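Local coordinates for GphF Dehydratase 1 (Archangium violaceum, PDB 6MBF), which probably dehydrates and also isomerises the double bond of polyketide intermediates, as a dehydratase domain of the gephyronic acid polyketide synthase, at residues A61-A71 / T125-L133. Sequence-based numbering, arbitrary orientation.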
loop_
_atom_site.group_PDB
_atom_site.type_symbol
_atom_site.label_atom_id
_atom_site.label_comp_id
_atom_site.label_asym_id
_atom_site.label_seq_id
_atom_site.Cartn_x
_atom_site.Cartn_y
_atom_site.Cartn_z
ATOM N N ALA A 61 7.422 -7.614 -8.160
ATOM C CA ALA A 61 8.405 -8.692 -8.147
ATOM C C ALA A 61 7.756 -10.025 -8.480
ATOM O O ALA A 61 8.327 -10.831 -9.223
ATOM C CB ALA A 61 9.100 -8.767 -6.786
ATOM N N ALA A 62 6.559 -10.279 -7.937
ATOM C CA ALA A 62 5.848 -11.509 -8.276
ATOM C C ALA A 62 5.622 -11.608 -9.778
ATOM O O ALA A 62 5.785 -12.683 -10.374
ATOM C CB ALA A 62 4.515 -11.568 -7.535
ATOM N N SER A 63 5.251 -10.490 -10.409
ATOM C CA SER A 63 4.960 -10.517 -11.837
ATOM C C SER A 63 6.207 -10.831 -12.650
ATOM O O SER A 63 6.140 -11.564 -13.645
ATOM C CB SER A 63 4.365 -9.183 -12.277
ATOM O OG SER A 63 4.025 -9.219 -13.655
ATOM N N ARG A 64 7.351 -10.295 -12.240
ATOM C CA ARG A 64 8.568 -10.415 -13.033
ATOM C C ARG A 64 9.366 -11.674 -12.724
ATOM O O ARG A 64 10.069 -12.176 -13.607
ATOM C CB ARG A 64 9.446 -9.177 -12.828
ATOM C CG ARG A 64 8.822 -7.920 -13.402
ATOM C CD ARG A 64 9.278 -6.645 -12.679
ATOM N NE ARG A 64 8.779 -5.449 -13.353
ATOM C CZ ARG A 64 7.526 -5.008 -13.273
ATOM N NH1 ARG A 64 6.629 -5.658 -12.540
ATOM N NH2 ARG A 64 7.166 -3.914 -13.932
ATOM N N LEU A 65 9.275 -12.202 -11.504
ATOM C CA LEU A 65 10.072 -13.365 -11.124
ATOM C C LEU A 65 9.324 -14.679 -11.253
ATOM O O LEU A 65 9.948 -15.712 -11.518
ATOM C CB LEU A 65 10.556 -13.236 -9.677
ATOM C CG LEU A 65 11.554 -12.129 -9.367
ATOM C CD1 LEU A 65 11.928 -12.154 -7.894
ATOM C CD2 LEU A 65 12.786 -12.271 -10.244
ATOM N N LEU A 66 8.020 -14.672 -11.041
ATOM C CA LEU A 66 7.323 -15.943 -10.929
ATOM C C LEU A 66 6.625 -16.293 -12.231
ATOM O O LEU A 66 6.093 -15.407 -12.913
ATOM C CB LEU A 66 6.292 -15.897 -9.803
ATOM C CG LEU A 66 6.895 -15.678 -8.415
ATOM C CD1 LEU A 66 5.808 -15.577 -7.372
ATOM C CD2 LEU A 66 7.868 -16.795 -8.060
ATOM N N PRO A 67 6.610 -17.573 -12.587
ATOM C CA PRO A 67 6.035 -17.979 -13.870
ATOM C C PRO A 67 4.516 -17.944 -13.858
ATOM O O PRO A 67 3.860 -18.048 -12.815
ATOM C CB PRO A 67 6.529 -19.417 -14.031
ATOM C CG PRO A 67 6.589 -19.918 -12.621
ATOM C CD PRO A 67 7.080 -18.736 -11.805
ATOM N N GLY A 68 3.968 -17.818 -15.051
ATOM C CA GLY A 68 2.536 -17.941 -15.240
ATOM C C GLY A 68 2.081 -17.144 -16.441
ATOM O O GLY A 68 2.829 -16.357 -17.020
ATOM N N ASN A 69 0.828 -17.381 -16.824
ATOM C CA ASN A 69 0.179 -16.502 -17.785
ATOM C C ASN A 69 0.129 -15.092 -17.216
ATOM O O ASN A 69 0.038 -14.896 -16.000
ATOM C CB ASN A 69 -1.239 -16.985 -18.096
ATOM C CG ASN A 69 -1.320 -18.483 -18.292
ATOM O OD1 ASN A 69 -1.021 -18.998 -19.369
ATOM N ND2 ASN A 69 -1.740 -19.193 -17.250
ATOM N N ALA A 70 0.200 -14.100 -18.106
ATOM C CA ALA A 70 0.121 -12.711 -17.663
ATOM C C ALA A 70 -1.136 -12.468 -16.838
ATOM O O ALA A 70 -1.121 -11.689 -15.879
ATOM C CB ALA A 70 0.160 -11.769 -18.867
ATOM N N ALA A 71 -2.225 -13.156 -17.178
ATOM C CA ALA A 71 -3.524 -12.981 -16.540
ATOM C C ALA A 71 -3.644 -13.684 -15.192
ATOM O O ALA A 71 -4.684 -13.549 -14.541
ATOM C CB ALA A 71 -4.633 -13.488 -17.462
ATOM N N THR A 125 8.956 -7.413 4.630
ATOM C CA THR A 125 9.217 -8.787 4.211
ATOM C C THR A 125 7.899 -9.530 4.028
ATOM O O THR A 125 6.867 -9.157 4.592
ATOM C CB THR A 125 10.066 -9.545 5.234
ATOM O OG1 THR A 125 9.344 -9.628 6.470
ATOM C CG2 THR A 125 11.396 -8.830 5.485
ATOM N N GLY A 126 7.955 -10.612 3.256
ATOM C CA GLY A 126 6.783 -11.450 3.061
ATOM C C GLY A 126 7.072 -12.525 2.032
ATOM O O GLY A 126 8.233 -12.833 1.748
ATOM N N ARG A 127 6.004 -13.073 1.464
ATOM C CA ARG A 127 6.109 -14.133 0.468
ATOM C C ARG A 127 5.303 -13.749 -0.761
ATOM O O ARG A 127 4.335 -12.995 -0.669
ATOM C CB ARG A 127 5.614 -15.467 1.025
ATOM C CG ARG A 127 6.247 -15.839 2.341
ATOM C CD ARG A 127 5.505 -16.993 2.995
ATOM N NE ARG A 127 5.800 -17.077 4.422
ATOM C CZ ARG A 127 6.872 -17.681 4.925
ATOM N NH1 ARG A 127 7.753 -18.249 4.114
ATOM N NH2 ARG A 127 7.065 -17.711 6.234
ATOM N N ILE A 128 5.725 -14.246 -1.921
ATOM C CA ILE A 128 5.032 -13.948 -3.169
ATOM C C ILE A 128 4.621 -15.251 -3.838
ATOM O O ILE A 128 5.252 -16.300 -3.659
ATOM C CB ILE A 128 5.879 -13.087 -4.133
ATOM C CG1 ILE A 128 7.293 -13.657 -4.278
ATOM C CG2 ILE A 128 5.914 -11.614 -3.674
ATOM C CD1 ILE A 128 8.110 -12.966 -5.358
ATOM N N ALA A 129 3.545 -15.179 -4.610
ATOM C CA ALA A 129 3.044 -16.337 -5.334
ATOM C C ALA A 129 2.230 -15.844 -6.521
ATOM O O ALA A 129 1.943 -14.652 -6.659
ATOM C CB ALA A 129 2.216 -17.252 -4.429
ATOM N N ARG A 130 1.863 -16.791 -7.377
ATOM C CA ARG A 130 1.107 -16.517 -8.585
ATOM C C ARG A 130 0.219 -17.724 -8.841
ATOM O O ARG A 130 0.666 -18.864 -8.696
ATOM C CB ARG A 130 2.056 -16.257 -9.757
ATOM C CG ARG A 130 1.439 -15.586 -10.946
ATOM C CD ARG A 130 2.529 -14.880 -11.717
ATOM N NE ARG A 130 2.087 -14.490 -13.045
ATOM C CZ ARG A 130 2.850 -13.840 -13.909
ATOM N NH1 ARG A 130 4.088 -13.499 -13.571
ATOM N NH2 ARG A 130 2.377 -13.518 -15.104
ATOM N N ARG A 131 -1.039 -17.476 -9.192
ATOM C CA ARG A 131 -2.001 -18.557 -9.363
ATOM C C ARG A 131 -2.860 -18.288 -10.587
ATOM O O ARG A 131 -3.236 -17.143 -10.850
ATOM C CB ARG A 131 -2.893 -18.711 -8.123
ATOM C CG ARG A 131 -3.892 -19.847 -8.224
ATOM C CD ARG A 131 -4.757 -19.970 -6.981
ATOM N NE ARG A 131 -5.765 -18.919 -6.884
ATOM C CZ ARG A 131 -5.728 -17.935 -5.992
ATOM N NH1 ARG A 131 -4.732 -17.874 -5.125
ATOM N NH2 ARG A 131 -6.688 -17.020 -5.966
ATOM N N GLN A 132 -3.177 -19.346 -11.330
ATOM C CA GLN A 132 -4.031 -19.194 -12.500
ATOM C C GLN A 132 -5.439 -18.796 -12.073
ATOM O O GLN A 132 -5.958 -19.272 -11.061
ATOM C CB GLN A 132 -4.058 -20.489 -13.314
ATOM C CG GLN A 132 -4.115 -20.256 -14.817
ATOM C CD GLN A 132 -3.615 -21.444 -15.625
ATOM O OE1 GLN A 132 -2.631 -22.094 -15.261
ATOM N NE2 GLN A 132 -4.291 -21.730 -16.731
ATOM N N LEU A 133 -6.052 -17.911 -12.856
ATOM C CA LEU A 133 -7.320 -17.270 -12.495
ATOM C C LEU A 133 -8.456 -18.253 -12.197
ATOM O O LEU A 133 -8.590 -19.286 -12.850
ATOM C CB LEU A 133 -7.740 -16.309 -13.611
ATOM C CG LEU A 133 -7.609 -16.840 -15.043
ATOM C CD1 LEU A 133 -8.908 -17.479 -15.527
ATOM C CD2 LEU A 133 -7.153 -15.738 -15.992
#
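The last turn of the helix, 61-65, crosses strand 125-131 at -58° with the two axes 8.0 Å apart, and the loop 66-71 then runs on beside the strand's end, placing A62 next to I128, L66 next to R130 and A71 next to L133. I128 supplies the apolar end of the contact. Its CB lies 4.0 Å from the CB of A62, and CG1, set between the backbone N and the carbonyl carbon, brings CD1 up against the backbone of A62. L66, just past the helix, lays CD1 over the strand backbone, 3.5 Å from the CA of A129, while the same methyl packs on CG1 of I128. R130 holds the helix end and the loop together. It swings CG away from its own N (chi1 -163°) and stays extended to NE, which carries the guanidinium in among main-chain carbonyls. NH1 makes a weak, bent hydrogen bond to the O of S63 (2.8 Å) and lies as close to the O of L66. NH2 gives a straighter bond to the O of N69 (2.9 Å, 156° at the hydrogen), approaching from above that carbonyl's plane. The P67-G68 backbone covers one guanidinium face, whereas NE is buried without a polar partner. Carbonyls at the C-terminal end of a helix probably favour this positive charge. Farther out, the amide of N69 rests against Q132, their amide planes steeply inclined, although ND2 bonds to D72. CB of A71 touches CD2 of the poorly ordered L133. In this hotdog-fold domain, strand 121-131 lies between strands 103-109 and 73-81; F104 of the former touches I128, L74 of the latter touches R130, and L65 on the helix reaches F26 of strand 23-30.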